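Local coordinates for electron transfer flavoprotein, beta subunit (Thermotoga maritima, PDB 7KOE) that binds flavin-adenine dinucleotide and probably passes electrons on as the beta subunit of an electron transfer flavoprotein, at residues A[157-162]-A[172-177]; A[168-173]-A[187-192]; A[85-90]-A[201-206]; A[95-100]-A[220-225]. One frame throughout, in Å; residues are numbered along the deposited sequence.

Contact 1 (A[157-162]-A[172-177]); sequences AYVVRI and MVIVRR
R177 N donates to Y158 O over 2.8 Å, and V160 N to V175 O over 2.9 Å. Both bonds are nearly straight (168° at the hydrogen in the first), and strand segments 159-162 and 172-177 run at 157° to each other, the antiparallel pairing of a beta hairpin. On the face carrying V159, I162 and I174, the two arms of I174 diverge. CD1 crosses V159 at about a right angle, touching CG2 at 3.8 Å, while I174 CG2 meets I162 CD1, also at 3.8 Å. The first torsion (chi1 71°) explains this split, for it sets CG1 between the backbone N and the carbonyl carbon and CG2 beside the N. I162 CD1 further reaches M172 SD at 4.0 Å, and L193 of strand 191-195 packs against the same apolar group. On the other face V175 lies alongside R161, its CG2 3.8 Å from R161 CB. R176 runs its aliphatic part past A157, with A157 N in the guanidinium plane, 3.9 Å from R176 NH2. Its charged end then leaves the hairpin for E107 and N78 of the neighbouring electron transfer flavoprotein chain. A methionine in place of R176 would probably leave that E107 without its charged mate and that N78 without this donor. R177 likewise bonds N208 of that chain. The chemistry is thus divided: backbone bonds and branched side chains join the strands, whereas the ends of R176 and R177 reach the neighbouring chain.

Contact 2 (A[168-173]-A[187-192]); sequences EKKEMV and LKLPAV
L189 holds CG anti to its own carbonyl carbon (chi1 -64°), which lays the isobutyl group against K170 and M172, and M172 bends at its thioether (chi3 79°) to bring CE up to it. The setting is the end farther from the turn of the beta hairpin formed by strands 171-177 and 181-188. L189 CD1 touches K170 CD at 3.6 Å, the side chains crossing at about a right angle, and its second methyl, CD2, meets M172 CE at 3.9 Å. An alanine at L189 would lack both methyls and would probably open a gap between the K170 chain and M172 CE. The amine of K170 itself is drawn off to a salt bridge with D127. M172 and L187 form an antiparallel hydrogen-bonded pair: M172 N reaches L187 O at 3.0 Å, while the return bond is weak. Their side chains run side by side, and L187 also packs on I195 of the neighbouring electron transfer flavoprotein chain. E171 and K188 follow as a non-hydrogen-bonded pair. Past them the chain leaves the hairpin through a cis peptide before P190 and enters strand 191-195. The last bond before that departure runs from L189 N to K170 O, 2.8 Å long, with the donor 35° out of the carbonyl plane.

Contact 3 (A[85-90]-A[201-206]); sequences IAFGLD and KPRYAD
A86 and F87 are the middle residues of a type I turn, closed by G88 N bonding I85 O at 3.0 Å, and they lie beside the loop 201-206 with F87 CA 5.9 Å from A205 CA. G88, past the end of helix 78-85, is the first residue to leave helical angles, with a positive phi (108°), where a side chain would be jammed against the carbonyl O of F87. A205 places its methyl 4.2 Å from A86 CB. F87 offers its ring edge: P202 CB lies in the ring plane, 3.9 Å from CE1. L53 of helix 47-63 also touches that ring. R203 carries NH2 to 3.6 Å from F87 O, but its NE is committed to a salt bridge with E54. Y204 points away, its hydroxyl bonded to G83 of the ferredoxin-like protein chain. No hydrogen bond spans the two loops; they meet mainly through apolar groups, while R203 is engaged by E54, D206 by N209 and Y204 by a neighbouring chain.

Contact 4 (A[95-100]-A[220-225]); sequences LSDRTF and VWTHKD
One carboxylate oxygen, D97 OD2, accepts two bonds from the same residue, H223: ring ND1 at 2.5 Å and backbone N at 3.1 Å. This is a His-carboxylate bond set at the N-terminal end of helix 223-226, beside the parallel pairing of strands 91-95 and 219-220 in the main sheet. H223 can present both donors because its CG sits between the backbone N and the carbonyl carbon (chi1 81°), keeping the ring near its own backbone N, within reach of the same oxygen. The carboxylate and ring planes are only 25° apart, with OD2 in the plane at the ring edge. T99 approaches from a different direction: its CG2 stands over one ring face in a CH-pi contact, 4.2 Å from the centroid, and its OG1 adds a weak bond to OD2. The paired donors and the helix start would probably favour a charged D97. T222 is at the N-cap position, and its N bonds D225 OD2. F100 packs CE1 on H223 CB at 3.8 Å. Its side chain is about 5 Å from that of A103, which binds FAD. L95, next to the FAD-binding M72, sets CD2 at the indole edge of W221, 4.1 Å from CE3, while K118 makes a cation-pi contact with W221. At the outer margin, S96 CB rests 3.7 Å from V220 CG1.

Contacts 1 and 2 share M172 and V173 on strand 171-177, with centres 12 Å apart. Contact 1 pairs that strand with 154-162 and contact 2 with the end of 181-188, so both extend the same mixed sheet, on the same side of the chain's centre. Contacts 3 and 4 bind regions more than 110 residues apart in sequence, and their segments alternate along the chain: 85-90, 95-100, 201-206, 220-225. The segments of contacts 1 and 2 fall between these, from 157 to 192. Contacts 1 and 4 lie on opposite sides of the chain's centre, 33 Å between centres. Contacts 3 and 4 tie later loops back to early ones, while contacts 1 and 2 are local pairings of neighbouring strands.

Contact 1 (A[157-162]-A[172-177])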
loop_
_atom_site.group_PDB
_atom_site.type_symbol
_atom_site.label_atom_id
_atom_site.label_comp_id
_atom_site.label_asym_id
_atom_site.label_seq_id
_atom_site.Cartn_x
_atom_site.Cartn_y
_atom_site.Cartn_z
ATOM N N ALA A 157 -22.584 39.067 -31.480
ATOM C CA ALA A 157 -22.108 37.740 -31.135
ATOM C C ALA A 157 -22.204 36.815 -32.337
ATOM O O ALA A 157 -22.951 37.074 -33.279
ATOM C CB ALA A 157 -22.898 37.174 -29.956
ATOM N N TYR A 158 -21.414 35.734 -32.286
ATOM C CA TYR A 158 -21.352 34.687 -33.315
ATOM C C TYR A 158 -20.992 35.251 -34.688
ATOM O O TYR A 158 -21.658 34.986 -35.687
ATOM C CB TYR A 158 -22.654 33.886 -33.377
ATOM C CG TYR A 158 -23.178 33.498 -32.024
ATOM C CD1 TYR A 158 -22.630 32.435 -31.332
ATOM C CD2 TYR A 158 -24.221 34.195 -31.438
ATOM C CE1 TYR A 158 -23.100 32.078 -30.091
ATOM C CE2 TYR A 158 -24.692 33.852 -30.196
ATOM C CZ TYR A 158 -24.131 32.788 -29.529
ATOM O OH TYR A 158 -24.600 32.429 -28.289
ATOM N N VAL A 159 -19.913 36.021 -34.733
ATOM C CA VAL A 159 -19.501 36.695 -35.958
ATOM C C VAL A 159 -18.878 35.687 -36.911
ATOM O O VAL A 159 -17.966 34.943 -36.539
ATOM C CB VAL A 159 -18.520 37.827 -35.639
ATOM C CG1 VAL A 159 -18.188 38.597 -36.882
ATOM C CG2 VAL A 159 -19.112 38.722 -34.604
ATOM N N VAL A 160 -19.382 35.653 -38.144
ATOM C CA VAL A 160 -18.825 34.806 -39.183
ATOM C C VAL A 160 -18.082 35.611 -40.246
ATOM O O VAL A 160 -17.083 35.126 -40.790
ATOM C CB VAL A 160 -19.933 33.939 -39.818
ATOM C CG1 VAL A 160 -19.358 32.851 -40.708
ATOM C CG2 VAL A 160 -20.750 33.301 -38.741
ATOM N N ARG A 161 -18.512 36.833 -40.539
ATOM C CA ARG A 161 -17.810 37.665 -41.501
ATOM C C ARG A 161 -17.702 39.081 -40.965
ATOM O O ARG A 161 -18.452 39.496 -40.082
ATOM C CB ARG A 161 -18.512 37.672 -42.860
ATOM C CG ARG A 161 -17.970 36.659 -43.841
ATOM C CD ARG A 161 -18.563 36.871 -45.219
ATOM N NE ARG A 161 -20.005 36.658 -45.225
ATOM C CZ ARG A 161 -20.583 35.475 -45.398
ATOM N NH1 ARG A 161 -19.840 34.392 -45.579
ATOM N NH2 ARG A 161 -21.905 35.373 -45.388
ATOM N N ILE A 162 -16.741 39.817 -41.509
ATOM C CA ILE A 162 -16.547 41.232 -41.224
ATOM C C ILE A 162 -16.521 41.932 -42.573
ATOM O O ILE A 162 -15.664 41.630 -43.414
ATOM C CB ILE A 162 -15.254 41.497 -40.442
ATOM C CG1 ILE A 162 -15.287 40.830 -39.064
ATOM C CG2 ILE A 162 -15.027 42.979 -40.309
ATOM C CD1 ILE A 162 -16.166 41.518 -38.053
ATOM N N MET A 172 -19.296 49.279 -37.687
ATOM C CA MET A 172 -18.884 48.206 -38.629
ATOM C C MET A 172 -20.009 47.184 -38.819
ATOM O O MET A 172 -20.826 47.013 -37.900
ATOM C CB MET A 172 -17.620 47.501 -38.132
ATOM C CG MET A 172 -17.751 45.996 -38.067
ATOM S SD MET A 172 -16.710 45.293 -36.769
ATOM C CE MET A 172 -17.721 45.625 -35.328
ATOM N N VAL A 173 -20.005 46.533 -39.985
ATOM C CA VAL A 173 -20.972 45.526 -40.405
ATOM C C VAL A 173 -20.367 44.145 -40.205
ATOM O O VAL A 173 -19.338 43.808 -40.801
ATOM C CB VAL A 173 -21.423 45.736 -41.858
ATOM C CG1 VAL A 173 -22.175 44.521 -42.363
ATOM C CG2 VAL A 173 -22.330 46.935 -41.931
ATOM N N ILE A 174 -21.013 43.356 -39.356
ATOM C CA ILE A 174 -20.653 41.970 -39.129
ATOM C C ILE A 174 -21.722 41.101 -39.775
ATOM O O ILE A 174 -22.715 41.594 -40.299
ATOM C CB ILE A 174 -20.518 41.656 -37.633
ATOM C CG1 ILE A 174 -21.898 41.672 -36.979
ATOM C CG2 ILE A 174 -19.636 42.680 -36.974
ATOM C CD1 ILE A 174 -21.984 40.888 -35.708
ATOM N N VAL A 175 -21.498 39.790 -39.761
ATOM C CA VAL A 175 -22.501 38.811 -40.182
ATOM C C VAL A 175 -22.640 37.824 -39.026
ATOM O O VAL A 175 -21.879 36.861 -38.910
ATOM C CB VAL A 175 -22.134 38.101 -41.489
ATOM C CG1 VAL A 175 -23.197 37.110 -41.874
ATOM C CG2 VAL A 175 -21.976 39.098 -42.610
ATOM N N ARG A 176 -23.601 38.077 -38.145
ATOM C CA ARG A 176 -23.851 37.210 -37.004
ATOM C C ARG A 176 -24.593 35.960 -37.453
ATOM O O ARG A 176 -25.536 36.035 -38.239
ATOM C CB ARG A 176 -24.663 37.961 -35.946
ATOM C CG ARG A 176 -25.627 37.104 -35.128
ATOM C CD ARG A 176 -26.680 37.921 -34.430
ATOM N NE ARG A 176 -26.141 38.687 -33.316
ATOM C CZ ARG A 176 -26.829 39.608 -32.655
ATOM N NH1 ARG A 176 -28.080 39.873 -33.002
ATOM N NH2 ARG A 176 -26.269 40.266 -31.650
ATOM N N ARG A 177 -24.160 34.805 -36.961
ATOM C CA ARG A 177 -24.880 33.562 -37.194
ATOM C C ARG A 177 -25.949 33.371 -36.128
ATOM O O ARG A 177 -25.664 33.462 -34.932
ATOM C CB ARG A 177 -23.927 32.371 -37.181
ATOM C CG ARG A 177 -24.615 31.029 -37.117
ATOM C CD ARG A 177 -23.617 29.928 -36.909
ATOM N NE ARG A 177 -22.910 29.596 -38.137
ATOM C CZ ARG A 177 -23.283 28.635 -38.972
ATOM N NH1 ARG A 177 -24.365 27.917 -38.711
ATOM N NH2 ARG A 177 -22.581 28.399 -40.070
#

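Contact 2 (A[168-173]-A[187-192])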
loop_
_atom_site.group_PDB
_atom_site.type_symbol
_atom_site.label_atom_id
_atom_site.label_comp_id
_atom_site.label_asym_id
_atom_site.label_seq_id
_atom_site.Cartn_x
_atom_site.Cartn_y
_atom_site.Cartn_z
ATOM N N GLU A 168 -13.959 55.615 -39.679
ATOM C CA GLU A 168 -14.313 57.060 -39.680
ATOM C C GLU A 168 -15.699 57.249 -39.053
ATOM O O GLU A 168 -15.872 58.218 -38.288
ATOM C CB GLU A 168 -14.287 57.611 -41.107
ATOM C CG GLU A 168 -13.311 56.888 -42.016
ATOM C CD GLU A 168 -11.876 57.374 -41.910
ATOM O OE1 GLU A 168 -11.623 58.544 -42.256
ATOM O OE2 GLU A 168 -11.015 56.581 -41.483
ATOM N N LYS A 169 -16.637 56.349 -39.362
ATOM C CA LYS A 169 -18.024 56.442 -38.832
ATOM C C LYS A 169 -18.128 55.696 -37.496
ATOM O O LYS A 169 -19.222 55.720 -36.897
ATOM C CB LYS A 169 -19.020 55.881 -39.851
ATOM C CG LYS A 169 -18.452 55.623 -41.241
ATOM C CD LYS A 169 -19.477 55.769 -42.346
ATOM C CE LYS A 169 -20.588 54.743 -42.267
ATOM N NZ LYS A 169 -20.349 53.601 -43.182
ATOM N N LYS A 170 -17.034 55.066 -37.055
ATOM C CA LYS A 170 -17.014 54.304 -35.776
ATOM C C LYS A 170 -18.199 53.332 -35.756
ATOM O O LYS A 170 -18.906 53.282 -34.735
ATOM C CB LYS A 170 -17.046 55.254 -34.575
ATOM C CG LYS A 170 -16.069 54.923 -33.453
ATOM C CD LYS A 170 -14.872 54.118 -33.915
ATOM C CE LYS A 170 -13.804 54.965 -34.573
ATOM N NZ LYS A 170 -12.455 54.661 -34.039
ATOM N N GLU A 171 -18.398 52.600 -36.854
ATOM C CA GLU A 171 -19.506 51.614 -36.966
ATOM C C GLU A 171 -19.098 50.562 -37.999
ATOM O O GLU A 171 -18.608 50.957 -39.071
ATOM C CB GLU A 171 -20.807 52.312 -37.363
ATOM C CG GLU A 171 -20.792 52.875 -38.771
ATOM C CD GLU A 171 -21.930 53.838 -39.066
ATOM O OE1 GLU A 171 -22.804 54.000 -38.193
ATOM O OE2 GLU A 171 -21.938 54.422 -40.167
ATOM N N MET A 172 -19.296 49.279 -37.687
ATOM C CA MET A 172 -18.884 48.206 -38.629
ATOM C C MET A 172 -20.009 47.184 -38.819
ATOM O O MET A 172 -20.826 47.013 -37.900
ATOM C CB MET A 172 -17.620 47.501 -38.132
ATOM C CG MET A 172 -17.751 45.996 -38.067
ATOM S SD MET A 172 -16.710 45.293 -36.769
ATOM C CE MET A 172 -17.721 45.625 -35.328
ATOM N N VAL A 173 -20.005 46.533 -39.985
ATOM C CA VAL A 173 -20.972 45.526 -40.405
ATOM C C VAL A 173 -20.367 44.145 -40.205
ATOM O O VAL A 173 -19.338 43.808 -40.801
ATOM C CB VAL A 173 -21.423 45.736 -41.858
ATOM C CG1 VAL A 173 -22.175 44.521 -42.363
ATOM C CG2 VAL A 173 -22.330 46.935 -41.931
ATOM N N LEU A 187 -23.221 47.227 -36.553
ATOM C CA LEU A 187 -22.856 47.517 -35.177
ATOM C C LEU A 187 -22.327 48.936 -35.055
ATOM O O LEU A 187 -21.721 49.477 -35.979
ATOM C CB LEU A 187 -21.800 46.539 -34.684
ATOM C CG LEU A 187 -22.280 45.186 -34.184
ATOM C CD1 LEU A 187 -21.168 44.590 -33.400
ATOM C CD2 LEU A 187 -23.500 45.324 -33.312
ATOM N N LYS A 188 -22.556 49.537 -33.897
ATOM C CA LYS A 188 -22.081 50.880 -33.602
ATOM C C LYS A 188 -20.919 50.773 -32.627
ATOM O O LYS A 188 -21.093 50.280 -31.508
ATOM C CB LYS A 188 -23.199 51.743 -33.020
ATOM C CG LYS A 188 -22.775 53.159 -32.675
ATOM C CD LYS A 188 -22.449 53.959 -33.922
ATOM C CE LYS A 188 -21.946 55.345 -33.568
ATOM N NZ LYS A 188 -22.991 56.156 -32.885
ATOM N N LEU A 189 -19.742 51.217 -33.056
ATOM C CA LEU A 189 -18.586 51.205 -32.175
ATOM C C LEU A 189 -18.753 52.269 -31.090
ATOM O O LEU A 189 -19.227 53.372 -31.373
ATOM C CB LEU A 189 -17.299 51.448 -32.960
ATOM C CG LEU A 189 -16.901 50.398 -34.000
ATOM C CD1 LEU A 189 -15.452 50.592 -34.403
ATOM C CD2 LEU A 189 -17.133 48.983 -33.496
ATOM N N PRO A 190 -18.369 51.976 -29.837
ATOM C CA PRO A 190 -17.686 50.799 -29.289
ATOM C C PRO A 190 -18.558 49.559 -29.150
ATOM O O PRO A 190 -19.642 49.629 -28.583
ATOM C CB PRO A 190 -17.239 51.273 -27.906
ATOM C CG PRO A 190 -17.445 52.748 -27.890
ATOM C CD PRO A 190 -18.585 52.987 -28.796
ATOM N N ALA A 191 -18.071 48.439 -29.676
ATOM C CA ALA A 191 -18.817 47.194 -29.707
ATOM C C ALA A 191 -18.002 46.090 -29.058
ATOM O O ALA A 191 -16.792 46.205 -28.879
ATOM C CB ALA A 191 -19.176 46.796 -31.138
ATOM N N VAL A 192 -18.687 45.011 -28.702
ATOM C CA VAL A 192 -18.054 43.824 -28.148
ATOM C C VAL A 192 -18.376 42.680 -29.096
ATOM O O VAL A 192 -19.499 42.164 -29.108
ATOM C CB VAL A 192 -18.521 43.521 -26.722
ATOM C CG1 VAL A 192 -17.950 42.200 -26.239
ATOM C CG2 VAL A 192 -18.100 44.635 -25.798
#

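Contact 3 (A[85-90]-A[201-206])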
loop_
_atom_site.group_PDB
_atom_site.type_symbol
_atom_site.label_atom_id
_atom_site.label_comp_id
_atom_site.label_asym_id
_atom_site.label_seq_id
_atom_site.Cartn_x
_atom_site.Cartn_y
_atom_site.Cartn_z
ATOM N N ILE A 85 0.970 37.628 -28.413
ATOM C CA ILE A 85 1.866 38.648 -28.942
ATOM C C ILE A 85 2.549 38.157 -30.213
ATOM O O ILE A 85 2.987 38.967 -31.039
ATOM C CB ILE A 85 2.860 39.057 -27.835
ATOM C CG1 ILE A 85 2.095 39.455 -26.581
ATOM C CG2 ILE A 85 3.702 40.253 -28.220
ATOM C CD1 ILE A 85 1.152 40.614 -26.790
ATOM N N ALA A 86 2.595 36.838 -30.424
ATOM C CA ALA A 86 3.129 36.277 -31.659
ATOM C C ALA A 86 2.289 36.634 -32.878
ATOM O O ALA A 86 2.801 36.592 -33.999
ATOM C CB ALA A 86 3.242 34.761 -31.539
ATOM N N PHE A 87 1.021 37.000 -32.686
ATOM C CA PHE A 87 0.183 37.477 -33.775
ATOM C C PHE A 87 0.565 38.869 -34.253
ATOM O O PHE A 87 0.100 39.286 -35.316
ATOM C CB PHE A 87 -1.279 37.480 -33.342
ATOM C CG PHE A 87 -1.928 36.139 -33.400
ATOM C CD1 PHE A 87 -2.548 35.710 -34.556
ATOM C CD2 PHE A 87 -1.924 35.308 -32.299
ATOM C CE1 PHE A 87 -3.151 34.475 -34.613
ATOM C CE2 PHE A 87 -2.525 34.072 -32.350
ATOM C CZ PHE A 87 -3.140 33.657 -33.509
ATOM N N GLY A 88 1.384 39.591 -33.510
ATOM C CA GLY A 88 1.763 40.936 -33.855
ATOM C C GLY A 88 1.147 42.002 -32.990
ATOM O O GLY A 88 1.189 43.176 -33.369
ATOM N N LEU A 89 0.593 41.638 -31.844
ATOM C CA LEU A 89 -0.168 42.551 -31.013
ATOM C C LEU A 89 0.769 43.452 -30.217
ATOM O O LEU A 89 1.962 43.178 -30.078
ATOM C CB LEU A 89 -1.074 41.764 -30.072
ATOM C CG LEU A 89 -2.496 41.444 -30.528
ATOM C CD1 LEU A 89 -2.573 40.612 -31.792
ATOM C CD2 LEU A 89 -3.203 40.741 -29.411
ATOM N N ASP A 90 0.214 44.543 -29.691
ATOM C CA ASP A 90 1.046 45.494 -28.962
ATOM C C ASP A 90 1.359 45.014 -27.554
ATOM O O ASP A 90 2.520 44.769 -27.216
ATOM C CB ASP A 90 0.377 46.869 -28.914
ATOM C CG ASP A 90 0.610 47.668 -30.172
ATOM O OD1 ASP A 90 1.672 47.485 -30.801
ATOM O OD2 ASP A 90 -0.257 48.487 -30.532
ATOM N N LYS A 201 -8.829 31.921 -40.735
ATOM C CA LYS A 201 -7.888 30.930 -40.268
ATOM C C LYS A 201 -6.653 31.651 -39.755
ATOM O O LYS A 201 -6.122 32.525 -40.455
ATOM C CB LYS A 201 -7.517 29.944 -41.378
ATOM C CG LYS A 201 -8.673 29.037 -41.765
ATOM C CD LYS A 201 -8.243 27.922 -42.695
ATOM C CE LYS A 201 -8.015 28.428 -44.104
ATOM N NZ LYS A 201 -7.710 27.305 -45.030
ATOM N N PRO A 202 -6.195 31.353 -38.541
ATOM C CA PRO A 202 -5.117 32.141 -37.939
ATOM C C PRO A 202 -3.791 31.925 -38.644
ATOM O O PRO A 202 -3.499 30.845 -39.161
ATOM C CB PRO A 202 -5.067 31.632 -36.495
ATOM C CG PRO A 202 -6.380 30.966 -36.279
ATOM C CD PRO A 202 -6.740 30.373 -37.593
ATOM N N ARG A 203 -2.996 32.985 -38.673
ATOM C CA ARG A 203 -1.784 32.996 -39.470
ATOM C C ARG A 203 -0.692 32.160 -38.819
ATOM O O ARG A 203 -0.675 31.943 -37.604
ATOM C CB ARG A 203 -1.289 34.428 -39.661
ATOM C CG ARG A 203 -0.872 35.108 -38.370
ATOM C CD ARG A 203 -0.560 36.566 -38.590
ATOM N NE ARG A 203 -1.635 37.244 -39.302
ATOM C CZ ARG A 203 -1.739 38.562 -39.408
ATOM N NH1 ARG A 203 -2.749 39.097 -40.076
ATOM N NH2 ARG A 203 -0.834 39.346 -38.843
ATOM N N TYR A 204 0.209 31.662 -39.652
ATOM C CA TYR A 204 1.486 31.167 -39.176
ATOM C C TYR A 204 2.352 32.374 -38.848
ATOM O O TYR A 204 2.675 33.165 -39.740
ATOM C CB TYR A 204 2.139 30.289 -40.236
ATOM C CG TYR A 204 3.050 29.230 -39.684
ATOM C CD1 TYR A 204 2.607 28.340 -38.719
ATOM C CD2 TYR A 204 4.352 29.118 -40.133
ATOM C CE1 TYR A 204 3.442 27.370 -38.216
ATOM C CE2 TYR A 204 5.187 28.155 -39.639
ATOM C CZ TYR A 204 4.731 27.289 -38.681
ATOM O OH TYR A 204 5.578 26.332 -38.193
ATOM N N ALA A 205 2.696 32.529 -37.573
ATOM C CA ALA A 205 3.364 33.736 -37.108
ATOM C C ALA A 205 4.782 33.824 -37.648
ATOM O O ALA A 205 5.475 32.818 -37.775
ATOM C CB ALA A 205 3.394 33.763 -35.585
ATOM N N ASP A 206 5.202 35.036 -37.989
ATOM C CA ASP A 206 6.568 35.255 -38.433
ATOM C C ASP A 206 7.521 35.232 -37.245
ATOM O O ASP A 206 7.116 35.388 -36.092
ATOM C CB ASP A 206 6.671 36.584 -39.170
ATOM C CG ASP A 206 6.186 37.740 -38.333
ATOM O OD1 ASP A 206 5.247 37.526 -37.543
ATOM O OD2 ASP A 206 6.735 38.852 -38.454
#

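Contact 4 (A[95-100]-A[220-225])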
loop_
_atom_site.group_PDB
_atom_site.type_symbol
_atom_site.label_atom_id
_atom_site.label_comp_id
_atom_site.label_asym_id
_atom_site.label_seq_id
_atom_site.Cartn_x
_atom_site.Cartn_y
_atom_site.Cartn_z
ATOM N N LEU A 95 -4.282 39.394 -15.477
ATOM C CA LEU A 95 -4.993 39.593 -14.222
ATOM C C LEU A 95 -4.728 38.342 -13.396
ATOM O O LEU A 95 -5.537 37.416 -13.367
ATOM C CB LEU A 95 -6.478 39.819 -14.452
ATOM C CG LEU A 95 -6.853 40.794 -15.564
ATOM C CD1 LEU A 95 -8.346 40.782 -15.760
ATOM C CD2 LEU A 95 -6.368 42.191 -15.241
ATOM N N SER A 96 -3.583 38.318 -12.725
ATOM C CA SER A 96 -3.126 37.136 -12.010
ATOM C C SER A 96 -3.211 37.388 -10.516
ATOM O O SER A 96 -2.459 38.208 -9.977
ATOM C CB SER A 96 -1.696 36.763 -12.402
ATOM O OG SER A 96 -1.268 35.619 -11.681
ATOM N N ASP A 97 -4.117 36.669 -9.862
ATOM C CA ASP A 97 -4.343 36.724 -8.427
ATOM C C ASP A 97 -5.235 35.544 -8.084
ATOM O O ASP A 97 -6.132 35.190 -8.853
ATOM C CB ASP A 97 -5.006 38.037 -8.006
ATOM C CG ASP A 97 -4.780 38.361 -6.554
ATOM O OD1 ASP A 97 -4.139 37.550 -5.854
ATOM O OD2 ASP A 97 -5.243 39.431 -6.106
ATOM N N ARG A 98 -4.994 34.936 -6.920
ATOM C CA ARG A 98 -5.912 33.893 -6.481
ATOM C C ARG A 98 -7.084 34.468 -5.704
ATOM O O ARG A 98 -7.913 33.708 -5.195
ATOM C CB ARG A 98 -5.188 32.833 -5.656
ATOM C CG ARG A 98 -4.539 33.331 -4.391
ATOM C CD ARG A 98 -3.906 32.167 -3.652
ATOM N NE ARG A 98 -2.927 31.466 -4.480
ATOM C CZ ARG A 98 -1.645 31.802 -4.580
ATOM N NH1 ARG A 98 -0.835 31.098 -5.360
ATOM N NH2 ARG A 98 -1.171 32.841 -3.904
ATOM N N THR A 99 -7.170 35.796 -5.619
ATOM C CA THR A 99 -8.438 36.465 -5.389
ATOM C C THR A 99 -9.427 36.178 -6.511
ATOM O O THR A 99 -10.632 36.104 -6.255
ATOM C CB THR A 99 -8.195 37.971 -5.257
ATOM O OG1 THR A 99 -7.084 38.197 -4.382
ATOM C CG2 THR A 99 -9.402 38.684 -4.700
ATOM N N PHE A 100 -8.940 35.971 -7.739
ATOM C CA PHE A 100 -9.783 35.692 -8.892
ATOM C C PHE A 100 -9.998 34.206 -9.138
ATOM O O PHE A 100 -10.609 33.852 -10.149
ATOM C CB PHE A 100 -9.182 36.301 -10.169
ATOM C CG PHE A 100 -8.811 37.754 -10.054
ATOM C CD1 PHE A 100 -9.593 38.645 -9.342
ATOM C CD2 PHE A 100 -7.677 38.229 -10.684
ATOM C CE1 PHE A 100 -9.236 39.972 -9.245
ATOM C CE2 PHE A 100 -7.321 39.555 -10.596
ATOM C CZ PHE A 100 -8.101 40.425 -9.877
ATOM N N VAL A 220 1.276 42.305 -15.319
ATOM C CA VAL A 220 0.504 41.581 -14.318
ATOM C C VAL A 220 -0.176 42.579 -13.393
ATOM O O VAL A 220 0.476 43.473 -12.842
ATOM C CB VAL A 220 1.395 40.615 -13.525
ATOM C CG1 VAL A 220 0.545 39.709 -12.665
ATOM C CG2 VAL A 220 2.241 39.799 -14.470
ATOM N N TRP A 221 -1.485 42.422 -13.217
ATOM C CA TRP A 221 -2.279 43.270 -12.338
ATOM C C TRP A 221 -3.007 42.387 -11.337
ATOM O O TRP A 221 -3.745 41.478 -11.729
ATOM C CB TRP A 221 -3.275 44.109 -13.134
ATOM C CG TRP A 221 -2.651 45.233 -13.872
ATOM C CD1 TRP A 221 -1.466 45.835 -13.596
ATOM C CD2 TRP A 221 -3.180 45.898 -15.019
ATOM N NE1 TRP A 221 -1.220 46.835 -14.500
ATOM C CE2 TRP A 221 -2.261 46.892 -15.387
ATOM C CE3 TRP A 221 -4.345 45.748 -15.771
ATOM C CZ2 TRP A 221 -2.468 47.732 -16.475
ATOM C CZ3 TRP A 221 -4.548 46.579 -16.848
ATOM C CH2 TRP A 221 -3.616 47.558 -17.191
ATOM N N THR A 222 -2.793 42.648 -10.052
ATOM C CA THR A 222 -3.482 41.930 -8.995
ATOM C C THR A 222 -4.813 42.614 -8.694
ATOM O O THR A 222 -5.242 43.531 -9.396
ATOM C CB THR A 222 -2.604 41.846 -7.749
ATOM O OG1 THR A 222 -2.083 43.146 -7.447
ATOM C CG2 THR A 222 -1.451 40.887 -7.972
ATOM N N HIS A 223 -5.484 42.165 -7.634
ATOM C CA HIS A 223 -6.753 42.775 -7.262
ATOM C C HIS A 223 -6.574 44.128 -6.589
ATOM O O HIS A 223 -7.523 44.917 -6.554
ATOM C CB HIS A 223 -7.548 41.832 -6.355
ATOM C CG HIS A 223 -7.119 41.860 -4.923
ATOM N ND1 HIS A 223 -6.019 41.170 -4.462
ATOM C CD2 HIS A 223 -7.650 42.484 -3.846
ATOM C CE1 HIS A 223 -5.888 41.372 -3.164
ATOM N NE2 HIS A 223 -6.864 42.166 -2.765
ATOM N N LYS A 224 -5.386 44.415 -6.057
ATOM C CA LYS A 224 -5.092 45.754 -5.567
ATOM C C LYS A 224 -4.817 46.717 -6.715
ATOM O O LYS A 224 -5.114 47.912 -6.606
ATOM C CB LYS A 224 -3.904 45.697 -4.600
ATOM C CG LYS A 224 -3.505 47.025 -3.973
ATOM C CD LYS A 224 -4.600 47.560 -3.065
ATOM C CE LYS A 224 -4.158 48.828 -2.357
ATOM N NZ LYS A 224 -3.969 49.949 -3.317
ATOM N N ASP A 225 -4.287 46.205 -7.830
ATOM C CA ASP A 225 -3.963 47.051 -8.973
ATOM C C ASP A 225 -5.210 47.602 -9.649
ATOM O O ASP A 225 -5.185 48.719 -10.176
ATOM C CB ASP A 225 -3.132 46.264 -9.984
ATOM C CG ASP A 225 -1.766 45.900 -9.456
ATOM O OD1 ASP A 225 -0.930 46.813 -9.292
ATOM O OD2 ASP A 225 -1.527 44.704 -9.199
#